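Local structure of 4-hydroxybenzoyl-CoA thioesterase (Pseudomonas sp. CBS3, 1LO7) at residues Gln49-Val52 / Ile56-Thr59; Phe119-Gly124 / Arg128-Pro133; Val22-Tyr27 / Ala66-Thr71. The protein hydrolyses 4-hydroxybenzoyl-CoA to 4-hydroxybenzoate and CoA, the last of three steps that convert 4-chlorobenzoate to 4-hydroxybenzoate. All blocks are in the same frame, centred on the assembly; numbering follows the deposited sequence. Where two conformers were deposited one is given.

Contact 1 of 3, residues Gln49-Val52 / Ile56-Thr59; sequences QTVV and IVGT. With 4CO (4-hydroxyphenacyl coenzyme A), chain B.
Thr50 and Val51 meet Ile56 and Val57 in the tight connection where helix 47-54 of this hot-dog fold gives way to the long strand 56-68. The atom to look at first is Ile56 O. Thr50 OG1 donates to it across 2.8 Å, arriving from above the carbonyl plane, 37° out of it. The threonine can do this because its hydroxyl sits in the crowded position between its own backbone N and carbonyl carbon (chi1 63°), which turns OG1 toward the start of the strand. The same OG1 also lies at hydrogen-bonding distance of Trp47 O in the helix, which has to share or compete for its one proton. A second, weak tie runs from Ile56 N to Thr50 O at 3.4 Å. Val51 N comes within 3.1 Å of Ile56 O, but the angle is too poor for a bond.

Nearer the surface, Val51 CG2 rests on Val57 CG1 at 3.8 Å, the two valines crossing obliquely. Ile56 packs differently: its CB lies against Thr50 OG1, while the side chain also touches Phe119 and Met121 of the adjacent strand and Tyr136 of helix 134-140.

Beyond this junction the strand turns to the ligand. At Gly58's backbone angles a side chain would be jammed against the preceding carbonyl O and would also run into the phenol oxygen O2B of 4-hydroxyphenacyl-CoA; as glycine, its CA lies 3.5 Å from O2B. Thr59 N then donates to O2B over 2.8 Å in a nearly straight bond (163°), consistent with recognition of the substrate's 4-hydroxyl. A helix pinned to the strand that follows it, with a backbone N-H on the phenol oxygen, forms the phenol-receiving end of the substrate pocket in this hot-dog-fold thioesterase.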
# COMPACT_ATOMS: atom_id res chain seq x y z
N GLN A 49 8.23 -9.22 20.98
CA GLN A 49 8.60 -9.72 22.28
C GLN A 49 7.48 -10.60 22.88
O GLN A 49 7.71 -11.66 23.45
CB GLN A 49 8.96 -8.49 23.16
CG GLN A 49 9.24 -8.77 24.64
CD GLN A 49 9.57 -7.48 25.37
OE1 GLN A 49 10.11 -6.53 24.77
NE2 GLN A 49 9.18 -7.42 26.65
N THR A 50 6.21 -10.15 22.75
CA THR A 50 5.15 -10.95 23.34
C THR A 50 5.08 -12.33 22.71
O THR A 50 4.69 -13.29 23.38
CB THR A 50 3.75 -10.29 23.25
OG1 THR A 50 3.36 -10.11 21.88
CG2 THR A 50 3.72 -8.95 23.97
N VAL A 51 5.40 -12.44 21.42
CA VAL A 51 5.31 -13.77 20.80
C VAL A 51 6.29 -14.74 21.44
O VAL A 51 5.96 -15.91 21.67
CB VAL A 51 5.45 -13.71 19.28
CG1 VAL A 51 6.87 -13.32 18.87
CG2 VAL A 51 4.99 -15.01 18.62
N VAL A 52 7.48 -14.24 21.76
CA VAL A 52 8.52 -15.08 22.40
C VAL A 52 8.11 -15.43 23.81
O VAL A 52 8.22 -16.58 24.25
CB VAL A 52 9.90 -14.37 22.37
CG1 VAL A 52 10.92 -15.12 23.23
CG2 VAL A 52 10.38 -14.33 20.92
N ILE A 56 1.80 -14.47 22.04
CA ILE A 56 0.90 -13.47 21.46
C ILE A 56 1.47 -12.83 20.23
O ILE A 56 2.52 -12.22 20.30
CB ILE A 56 0.41 -12.50 22.53
CG1 ILE A 56 -0.40 -13.31 23.60
CG2 ILE A 56 -0.42 -11.34 21.96
CD1 ILE A 56 -0.83 -12.45 24.79
N VAL A 57 0.79 -13.00 19.09
CA VAL A 57 1.33 -12.45 17.84
C VAL A 57 0.84 -11.05 17.52
O VAL A 57 1.36 -10.36 16.61
CB VAL A 57 1.01 -13.40 16.65
CG1 VAL A 57 1.58 -14.77 16.90
CG2 VAL A 57 -0.49 -13.49 16.39
N GLY A 58 -0.18 -10.63 18.23
CA GLY A 58 -0.74 -9.34 17.96
C GLY A 58 -2.24 -9.40 18.21
O GLY A 58 -2.73 -10.29 18.93
N THR A 59 -2.98 -8.42 17.61
CA THR A 59 -4.43 -8.32 17.78
C THR A 59 -5.15 -8.25 16.42
O THR A 59 -5.58 -7.19 15.97
CB THR A 59 -4.80 -7.08 18.63
OG1 THR A 59 -4.32 -5.93 17.95
CG2 THR A 59 -4.16 -7.20 19.99
N1A 4CO B . -18.22 -9.93 15.10
C2A 4CO B . -18.05 -9.78 16.45
N3A 4CO B . -17.28 -10.50 17.23
C4A 4CO B . -16.61 -11.45 16.55
C5A 4CO B . -16.70 -11.72 15.20
C6A 4CO B . -17.55 -10.90 14.44
N6A 4CO B . -17.71 -11.05 13.14
N7A 4CO B . -15.88 -12.79 14.84
C8A 4CO B . -15.31 -13.17 16.00
N9A 4CO B . -15.74 -12.41 17.06
C1D 4CO B . -15.41 -12.58 18.47
C2D 4CO B . -16.07 -13.82 19.06
O2D 4CO B . -17.45 -13.58 19.38
C3D 4CO B . -15.26 -13.96 20.33
O3D 4CO B . -15.51 -12.88 21.21
P3D 4CO B . -15.84 -13.11 22.74
O7A 4CO B . -17.25 -13.41 22.82
O8A 4CO B . -15.00 -14.19 23.27
O9A 4CO B . -15.51 -11.77 23.46
C4D 4CO B . -13.87 -13.70 19.75
O4D 4CO B . -14.08 -12.91 18.54
C5D 4CO B . -12.99 -14.89 19.50
O5D 4CO B . -13.56 -15.62 18.42
P1A 4CO B . -13.73 -17.19 18.58
O1A 4CO B . -14.53 -17.56 17.41
O2A 4CO B . -14.36 -17.55 19.83
O3A 4CO B . -12.36 -17.85 18.59
P2A 4CO B . -11.47 -18.44 17.39
O4A 4CO B . -10.16 -18.76 17.99
O5A 4CO B . -12.10 -19.67 16.91
O6A 4CO B . -11.46 -17.49 16.05
CBP 4CO B . -10.05 -16.06 14.85
CCP 4CO B . -10.82 -16.24 16.16
CDP 4CO B . -9.05 -17.21 14.63
CEP 4CO B . -9.37 -14.70 14.84
CAP 4CO B . -10.97 -16.25 13.64
OAP 4CO B . -12.07 -15.34 13.70
C9P 4CO B . -10.28 -15.78 12.36
O9P 4CO B . -9.31 -16.36 11.93
N8P 4CO B . -10.78 -14.57 11.74
C7P 4CO B . -9.91 -14.08 10.67
C6P 4CO B . -8.86 -13.08 11.18
C5P 4CO B . -8.24 -12.35 9.99
O5P 4CO B . -7.70 -12.95 9.06
N4P 4CO B . -8.35 -10.92 10.09
C3P 4CO B . -7.89 -10.17 8.93
C2P 4CO B . -6.38 -10.14 8.85
S1P 4CO B . -5.56 -10.04 10.44
O1B 4CO B . -4.08 -7.22 9.73
C1B 4CO B . -3.73 -8.12 10.47
C2B 4CO B . -3.24 -7.80 11.82
C3B 4CO B . -2.83 -8.85 12.66
C4B 4CO B . -2.34 -8.56 13.94
C5B 4CO B . -2.24 -7.22 14.36
O2B 4CO B . -1.69 -6.90 15.61
C6B 4CO B . -2.68 -6.17 13.51
C7B 4CO B . -3.19 -6.46 12.22
CB 4CO B . -3.84 -9.54 10.06

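Contact 2 of 3, residues Phe119-Gly124 / Arg128-Pro133; sequences FAMNDG and RAIEVP. With 4CO (4-hydroxyphenacyl coenzyme A), chain B.
Phe119 meets Ile130, Val132 and Pro133 in turn, its side chain lying on the same face of the strand pair as those of Met121, Arg128 and Ile130. Its CB lies 3.7 Å from Ile130 CG1. From there CG stands beside the backbone N (chi1 -80°), which carries the ring along to the residues after the second strand: CD2 approaches Pro133 CD at 3.9 Å and CE2 approaches Val132 CG1 at 4.1 Å, both obliquely to the ring. The ring also meets those of Tyr136 and Phe92, and that of Phe39 edge-to-face.

At the far end Asp123 and Arg128 form a salt bridge. Arg128 NE points at OD2 of Asp123 from 3.3 Å; OD2 sits at the guanidinium edge, slightly off its plane, and the carboxylate and guanidinium planes are 56° apart. The arginine chain is bent twice on its way there.

Between these ends the backbones run antiparallel. Met121 and Arg128 are a hydrogen-bonded pair with both N-to-O bonds close to 2.9 Å. Ala120 and Ala129 form the following non-hydrogen-bonded pair, their CA atoms 4.3 Å apart. Farther along, Ile130 N donates to Phe119 O, but a water takes the place of the return bond, linking Phe119 N and Ile130 O.

Ala129 N points out of the pair and donates to pyrophosphate oxygen O4A of the ligand over 3.0 Å (165°). This is a beta hairpin whose outer edge binds the CoA pyrophosphate.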
# COMPACT_ATOMS: atom_id res chain seq x y z
N PHE A 119 -6.81 -10.82 20.96
CA PHE A 119 -5.40 -11.13 21.18
C PHE A 119 -5.27 -12.53 20.63
O PHE A 119 -6.16 -13.32 20.85
CB PHE A 119 -4.96 -11.08 22.64
CG PHE A 119 -4.72 -9.65 23.05
CD1 PHE A 119 -3.47 -9.05 22.88
CD2 PHE A 119 -5.76 -8.89 23.59
CE1 PHE A 119 -3.26 -7.74 23.29
CE2 PHE A 119 -5.56 -7.58 23.99
CZ PHE A 119 -4.30 -7.00 23.83
N ALA A 120 -4.22 -12.83 19.89
CA ALA A 120 -4.18 -14.17 19.36
C ALA A 120 -2.79 -14.75 19.35
O ALA A 120 -1.80 -14.07 19.54
CB ALA A 120 -4.68 -14.16 17.91
N MET A 121 -2.79 -16.05 19.06
CA MET A 121 -1.57 -16.81 18.96
C MET A 121 -1.62 -17.55 17.67
O MET A 121 -2.69 -17.76 17.13
CB MET A 121 -1.40 -17.67 20.19
CG MET A 121 -1.09 -16.66 21.28
SD MET A 121 -0.63 -17.49 22.76
CE MET A 121 -1.59 -18.99 22.40
N ASN A 122 -0.46 -17.93 17.17
CA ASN A 122 -0.35 -18.73 15.95
C ASN A 122 0.05 -20.13 16.41
O ASN A 122 1.16 -20.30 16.88
CB ASN A 122 0.65 -18.23 14.89
CG ASN A 122 -0.03 -17.27 13.95
OD1 ASN A 122 -1.23 -17.41 13.64
ND2 ASN A 122 0.73 -16.28 13.50
N ASP A 123 -0.87 -21.09 16.33
CA ASP A 123 -0.59 -22.48 16.72
C ASP A 123 -0.18 -23.14 15.42
O ASP A 123 -1.02 -23.68 14.69
CB ASP A 123 -1.85 -23.16 17.27
CG ASP A 123 -2.33 -22.49 18.54
OD1 ASP A 123 -1.60 -21.81 19.24
OD2 ASP A 123 -3.57 -22.77 18.85
N GLY A 124 1.10 -23.03 15.12
CA GLY A 124 1.51 -23.56 13.82
C GLY A 124 0.93 -22.54 12.83
O GLY A 124 1.13 -21.32 12.97
N ARG A 128 -5.43 -18.39 16.58
CA ARG A 128 -6.38 -18.75 17.60
C ARG A 128 -6.52 -17.60 18.62
O ARG A 128 -5.53 -17.10 19.17
CB ARG A 128 -5.89 -20.04 18.28
CG ARG A 128 -6.39 -20.19 19.71
CD ARG A 128 -7.35 -21.36 19.90
NE ARG A 128 -6.69 -22.67 19.81
CZ ARG A 128 -7.32 -23.86 19.74
NH1 ARG A 128 -8.65 -23.97 19.73
NH2 ARG A 128 -6.58 -24.97 19.67
N ALA A 129 -7.76 -17.20 18.89
CA ALA A 129 -7.99 -16.14 19.84
C ALA A 129 -7.87 -16.60 21.27
O ALA A 129 -8.15 -17.76 21.60
CB ALA A 129 -9.40 -15.60 19.68
N ILE A 130 -7.47 -15.68 22.14
CA ILE A 130 -7.36 -16.04 23.54
C ILE A 130 -8.17 -15.07 24.39
O ILE A 130 -8.55 -13.99 23.98
CB ILE A 130 -5.93 -15.99 24.03
CG1 ILE A 130 -5.40 -14.56 23.88
CG2 ILE A 130 -5.07 -16.93 23.21
CD1 ILE A 130 -4.02 -14.37 24.51
N GLU A 131 -8.46 -15.49 25.60
CA GLU A 131 -9.18 -14.63 26.48
C GLU A 131 -8.31 -13.41 26.68
O GLU A 131 -7.09 -13.51 26.77
CB GLU A 131 -9.33 -15.41 27.77
CG GLU A 131 -9.92 -14.64 28.94
CD GLU A 131 -10.15 -15.64 30.01
OE1 GLU A 131 -11.01 -16.48 29.94
OE2 GLU A 131 -9.26 -15.57 30.97
N VAL A 132 -8.93 -12.23 26.74
CA VAL A 132 -8.12 -11.03 26.90
C VAL A 132 -7.27 -11.14 28.16
O VAL A 132 -7.81 -11.33 29.22
CB VAL A 132 -8.96 -9.75 26.89
CG1 VAL A 132 -8.07 -8.53 27.04
CG2 VAL A 132 -9.74 -9.63 25.59
N PRO A 133 -5.94 -11.01 28.06
CA PRO A 133 -5.11 -11.10 29.26
C PRO A 133 -5.45 -10.05 30.32
O PRO A 133 -5.55 -8.85 30.06
CB PRO A 133 -3.66 -11.00 28.80
CG PRO A 133 -3.71 -11.42 27.32
CD PRO A 133 -5.09 -10.99 26.83
N1A 4CO B . -18.22 -9.93 15.10
C2A 4CO B . -18.05 -9.78 16.45
N3A 4CO B . -17.28 -10.50 17.23
C4A 4CO B . -16.61 -11.45 16.55
C5A 4CO B . -16.70 -11.72 15.20
C6A 4CO B . -17.55 -10.90 14.44
N6A 4CO B . -17.71 -11.05 13.14
N7A 4CO B . -15.88 -12.79 14.84
C8A 4CO B . -15.31 -13.17 16.00
N9A 4CO B . -15.74 -12.41 17.06
C1D 4CO B . -15.41 -12.58 18.47
C2D 4CO B . -16.07 -13.82 19.06
O2D 4CO B . -17.45 -13.58 19.38
C3D 4CO B . -15.26 -13.96 20.33
O3D 4CO B . -15.51 -12.88 21.21
P3D 4CO B . -15.84 -13.11 22.74
O7A 4CO B . -17.25 -13.41 22.82
O8A 4CO B . -15.00 -14.19 23.27
O9A 4CO B . -15.51 -11.77 23.46
C4D 4CO B . -13.87 -13.70 19.75
O4D 4CO B . -14.08 -12.91 18.54
C5D 4CO B . -12.99 -14.89 19.50
O5D 4CO B . -13.56 -15.62 18.42
P1A 4CO B . -13.73 -17.19 18.58
O1A 4CO B . -14.53 -17.56 17.41
O2A 4CO B . -14.36 -17.55 19.83
O3A 4CO B . -12.36 -17.85 18.59
P2A 4CO B . -11.47 -18.44 17.39
O4A 4CO B . -10.16 -18.76 17.99
O5A 4CO B . -12.10 -19.67 16.91
O6A 4CO B . -11.46 -17.49 16.05
CBP 4CO B . -10.05 -16.06 14.85
CCP 4CO B . -10.82 -16.24 16.16
CDP 4CO B . -9.05 -17.21 14.63
CEP 4CO B . -9.37 -14.70 14.84
CAP 4CO B . -10.97 -16.25 13.64
OAP 4CO B . -12.07 -15.34 13.70
C9P 4CO B . -10.28 -15.78 12.36
O9P 4CO B . -9.31 -16.36 11.93
N8P 4CO B . -10.78 -14.57 11.74
C7P 4CO B . -9.91 -14.08 10.67
C6P 4CO B . -8.86 -13.08 11.18
C5P 4CO B . -8.24 -12.35 9.99
O5P 4CO B . -7.70 -12.95 9.06
N4P 4CO B . -8.35 -10.92 10.09
C3P 4CO B . -7.89 -10.17 8.93
C2P 4CO B . -6.38 -10.14 8.85
S1P 4CO B . -5.56 -10.04 10.44
O1B 4CO B . -4.08 -7.22 9.73
C1B 4CO B . -3.73 -8.12 10.47
C2B 4CO B . -3.24 -7.80 11.82
C3B 4CO B . -2.83 -8.85 12.66
C4B 4CO B . -2.34 -8.56 13.94
C5B 4CO B . -2.24 -7.22 14.36
O2B 4CO B . -1.69 -6.90 15.61
C6B 4CO B . -2.68 -6.17 13.51
C7B 4CO B . -3.19 -6.46 12.22
CB 4CO B . -3.84 -9.54 10.06
O HOH W 1 -8.24 -11.51 23.28

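Contact 3 of 3, residues Val22-Tyr27 / Ala66-Thr71; sequences VWYPNY and ASFVCT. Unlike the reference sequence in segment 22-27: Tyr24 (reference Phe). With 4CO (4-hydroxyphenacyl coenzyme A), chain C; EDO (1,2-ethanediol), chain D; EDO (1,2-ethanediol), chain E.
Tyr24 N donates to the ligand carbonyl oxygen O1B across 2.9 Å in an almost straight bond (172°); the CB of the same tyrosine packs against Phe68. The site lies at the N-terminal end of helix 25-41, the central helix that the sheet wraps in the hot-dog fold. O1B is crowded by neighbours as well: Trp23 CD1 is 3.2 Å away, and Tyr24 CD2 brings the edge of its ring to 3.3 Å. In 4-hydroxyphenacyl-CoA this ketone stands in for the thioester C=O, so the N-H and the helix end would probably polarise that carbonyl in the substrate. The active-site residue Asp17 has its side chain about 7 Å from that of Tyr24, a position where the reference sequence has Phe.

Across the contact, Phe68 from strand 56-68 packs against Tyr24 and Tyr27 at the N-terminal part of helix 25-41. With CG beside its backbone N (chi1 -54°), the ring puts Phe68 CE2 3.8 Å from Tyr27 CD2, which lies near the Phe68 plane at its edge. The ring planes stand at 50°, and the two side chains run past each other in opposite directions. Phe68 CE2 also touches Tyr24 CB at 4.2 Å, while Val22 CG1 lies over one face of the Tyr27 ring, toward its rim.

The pantetheine arm threads past this aromatic pair. Ala66 and Ser67 meanwhile pair antiparallel with a strand of a second subunit, and that subunit also supplies the groups that bind the ligand's phenol end and its pyrophosphate, so the pocket is made by two chains. Ligand atom C3P lies against both rings, 3.7 Å from Phe68 CD2, and the ligand's amide N8P makes a weak, bent hydrogen bond to Phe68 O at 3.0 Å.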
# COMPACT_ATOMS: atom_id res chain seq x y z
N VAL A 22 -8.06 11.13 -0.09
CA VAL A 22 -7.50 9.89 0.48
C VAL A 22 -8.21 8.65 -0.05
O VAL A 22 -9.43 8.56 0.06
CB VAL A 22 -7.59 9.83 1.99
CG1 VAL A 22 -6.91 8.54 2.44
CG2 VAL A 22 -6.84 10.97 2.61
N TRP A 23 -7.44 7.71 -0.58
CA TRP A 23 -7.99 6.45 -1.06
C TRP A 23 -8.30 5.67 0.21
O TRP A 23 -7.45 5.45 1.04
CB TRP A 23 -6.94 5.73 -1.92
CG TRP A 23 -7.50 4.46 -2.53
CD1 TRP A 23 -8.71 4.28 -3.13
CD2 TRP A 23 -6.83 3.22 -2.59
NE1 TRP A 23 -8.86 2.99 -3.58
CE2 TRP A 23 -7.71 2.31 -3.24
CE3 TRP A 23 -5.60 2.78 -2.14
CZ2 TRP A 23 -7.34 0.98 -3.46
CZ3 TRP A 23 -5.24 1.47 -2.36
CH2 TRP A 23 -6.09 0.59 -3.05
N TYR A 24 -9.55 5.27 0.39
CA TYR A 24 -9.98 4.62 1.64
C TYR A 24 -9.17 3.54 2.36
O TYR A 24 -9.12 3.52 3.60
CB TYR A 24 -11.49 4.39 1.77
CG TYR A 24 -11.90 3.04 1.27
CD1 TYR A 24 -12.00 1.96 2.15
CD2 TYR A 24 -12.18 2.86 -0.09
CE1 TYR A 24 -12.41 0.71 1.69
CE2 TYR A 24 -12.60 1.62 -0.57
CZ TYR A 24 -12.72 0.56 0.33
OH TYR A 24 -13.11 -0.67 -0.13
N PRO A 25 -8.54 2.63 1.62
CA PRO A 25 -7.79 1.61 2.33
C PRO A 25 -6.70 2.23 3.20
O PRO A 25 -6.28 1.66 4.21
CB PRO A 25 -7.31 0.64 1.29
CG PRO A 25 -8.28 0.84 0.13
CD PRO A 25 -8.70 2.30 0.17
N ASN A 26 -6.25 3.42 2.83
CA ASN A 26 -5.24 4.13 3.62
C ASN A 26 -5.72 4.43 5.03
O ASN A 26 -4.94 4.36 5.99
CB ASN A 26 -4.67 5.39 2.91
CG ASN A 26 -3.90 4.95 1.68
OD1 ASN A 26 -3.12 4.01 1.77
ND2 ASN A 26 -4.13 5.57 0.53
N TYR A 27 -7.03 4.77 5.19
CA TYR A 27 -7.53 5.00 6.53
C TYR A 27 -7.34 3.72 7.37
O TYR A 27 -6.96 3.76 8.53
CB TYR A 27 -9.03 5.36 6.56
CG TYR A 27 -9.30 6.75 6.03
CD1 TYR A 27 -8.89 7.86 6.76
CD2 TYR A 27 -9.97 6.96 4.83
CE1 TYR A 27 -9.15 9.15 6.29
CE2 TYR A 27 -10.23 8.24 4.34
CZ TYR A 27 -9.81 9.34 5.09
OH TYR A 27 -10.03 10.62 4.62
N ALA A 66 -17.25 1.06 9.97
CA ALA A 66 -16.67 2.34 9.69
C ALA A 66 -17.62 3.27 8.92
O ALA A 66 -18.44 2.84 8.11
CB ALA A 66 -15.45 2.11 8.79
N SER A 67 -17.44 4.56 9.17
CA SER A 67 -18.20 5.58 8.47
C SER A 67 -17.26 6.68 8.04
O SER A 67 -16.35 7.07 8.77
CB SER A 67 -19.34 6.11 9.31
OG SER A 67 -20.18 5.02 9.66
N PHE A 68 -17.44 7.20 6.82
CA PHE A 68 -16.60 8.25 6.23
C PHE A 68 -17.46 9.48 6.09
O PHE A 68 -18.38 9.54 5.27
CB PHE A 68 -16.03 7.78 4.88
CG PHE A 68 -15.32 6.46 5.02
CD1 PHE A 68 -16.01 5.25 4.89
CD2 PHE A 68 -13.95 6.42 5.29
CE1 PHE A 68 -15.36 4.02 5.01
CE2 PHE A 68 -13.29 5.19 5.44
CZ PHE A 68 -13.98 3.98 5.28
N VAL A 69 -17.15 10.46 6.94
CA VAL A 69 -17.94 11.67 7.05
C VAL A 69 -17.66 12.82 6.10
O VAL A 69 -18.56 13.47 5.57
CB VAL A 69 -17.92 12.06 8.52
CG1 VAL A 69 -18.86 13.24 8.66
CG2 VAL A 69 -18.42 10.89 9.37
N CYS A 70 -16.36 13.07 5.88
CA CYS A 70 -15.94 14.10 4.96
C CYS A 70 -14.60 13.68 4.37
O CYS A 70 -13.95 12.76 4.85
CB CYS A 70 -15.92 15.53 5.50
SG CYS A 70 -14.58 15.73 6.66
N THR A 71 -14.20 14.33 3.30
CA THR A 71 -12.96 13.97 2.64
C THR A 71 -11.76 14.59 3.26
O THR A 71 -11.85 15.51 4.04
CB THR A 71 -13.01 14.45 1.18
OG1 THR A 71 -13.00 15.86 1.15
CG2 THR A 71 -14.24 13.92 0.45
N1A 4CO C . -24.26 5.30 6.48
C2A 4CO C . -25.21 5.07 5.52
N3A 4CO C . -25.52 5.83 4.51
C4A 4CO C . -24.76 6.94 4.46
C5A 4CO C . -23.77 7.31 5.36
C6A 4CO C . -23.51 6.42 6.41
N6A 4CO C . -22.59 6.65 7.33
N7A 4CO C . -23.20 8.53 5.00
C8A 4CO C . -23.86 8.90 3.90
N9A 4CO C . -24.82 7.99 3.54
C1D 4CO C . -25.80 8.08 2.45
C2D 4CO C . -26.87 9.13 2.74
O2D 4CO C . -27.87 8.64 3.64
C3D 4CO C . -27.44 9.30 1.35
O3D 4CO C . -28.10 8.13 0.94
P3D 4CO C . -29.54 8.16 0.31
O7A 4CO C . -30.48 8.21 1.42
O8A 4CO C . -29.68 9.31 -0.58
O9A 4CO C . -29.71 6.84 -0.50
C4D 4CO C . -26.13 9.33 0.56
O4D 4CO C . -25.15 8.63 1.38
C5D 4CO C . -25.63 10.67 0.11
O5D 4CO C . -25.22 11.39 1.28
P1A 4CO C . -25.72 12.89 1.45
O1A 4CO C . -25.30 13.22 2.82
O2A 4CO C . -27.14 13.03 1.25
O3A 4CO C . -25.04 13.77 0.41
P2A 4CO C . -23.68 14.61 0.46
O4A 4CO C . -23.45 15.10 -0.92
O5A 4CO C . -23.86 15.75 1.35
O6A 4CO C . -22.44 13.79 1.16
CBP 4CO C . -20.42 12.74 0.62
CCP 4CO C . -21.94 12.67 0.48
CDP 4CO C . -19.86 14.06 0.06
CEP 4CO C . -19.78 11.52 -0.03
CAP 4CO C . -20.01 12.87 2.10
OAP 4CO C . -20.53 11.79 2.86
C9P 4CO C . -18.51 12.64 2.27
O9P 4CO C . -17.71 13.42 1.79
N8P 4CO C . -18.09 11.42 2.93
C7P 4CO C . -16.65 11.19 2.82
C6P 4CO C . -16.29 10.34 1.59
C5P 4CO C . -14.85 9.83 1.74
O5P 4CO C . -13.90 10.59 1.91
N4P 4CO C . -14.75 8.40 1.64
C3P 4CO C . -13.42 7.85 1.90
C2P 4CO C . -12.49 8.08 0.74
S1P 4CO C . -13.27 7.99 -0.87
O1B 4CO C . -11.37 5.53 -1.88
C1B 4CO C . -11.92 6.41 -2.52
C2B 4CO C . -12.66 6.06 -3.74
C3B 4CO C . -13.28 7.10 -4.49
C4B 4CO C . -13.96 6.78 -5.66
C5B 4CO C . -14.01 5.45 -6.10
O2B 4CO C . -14.64 5.12 -7.32
C6B 4CO C . -13.41 4.42 -5.33
C7B 4CO C . -12.72 4.73 -4.14
CB 4CO C . -11.89 7.82 -2.07
C1 EDO D . -19.29 4.43 14.36
O1 EDO D . -20.56 4.96 14.03
C2 EDO D . -18.60 3.97 13.09
O2 EDO D . -19.55 3.77 12.05
C1 EDO E . -21.64 12.61 6.16
O1 EDO E . -21.27 13.77 5.47
C2 EDO E . -22.77 11.87 5.46
O2 EDO E . -22.98 12.31 4.12

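How the contacts relate
Contacts 1 and 2 adjoin, their centres about 9 Å apart, because strands 56-68 and 107-123 are neighbours in one sheet. Val57 N to Ala120 O (2.8 Å) and Gly58 O to Ala120 N (3.1 Å) are probable hydrogen bonds between them, and both contacts hold the same ligand, contact 1 at the phenol and contact 2 at the pyrophosphate. Contact 3 uses the far end of strand 56-68, on the opposite side of the chain's centre, about 29 and 30 Å from the other two centres, and binds another ligand. Across the subunit interface they come together: each ligand takes Tyr24 from one subunit and Thr59 and Ala129 from the other.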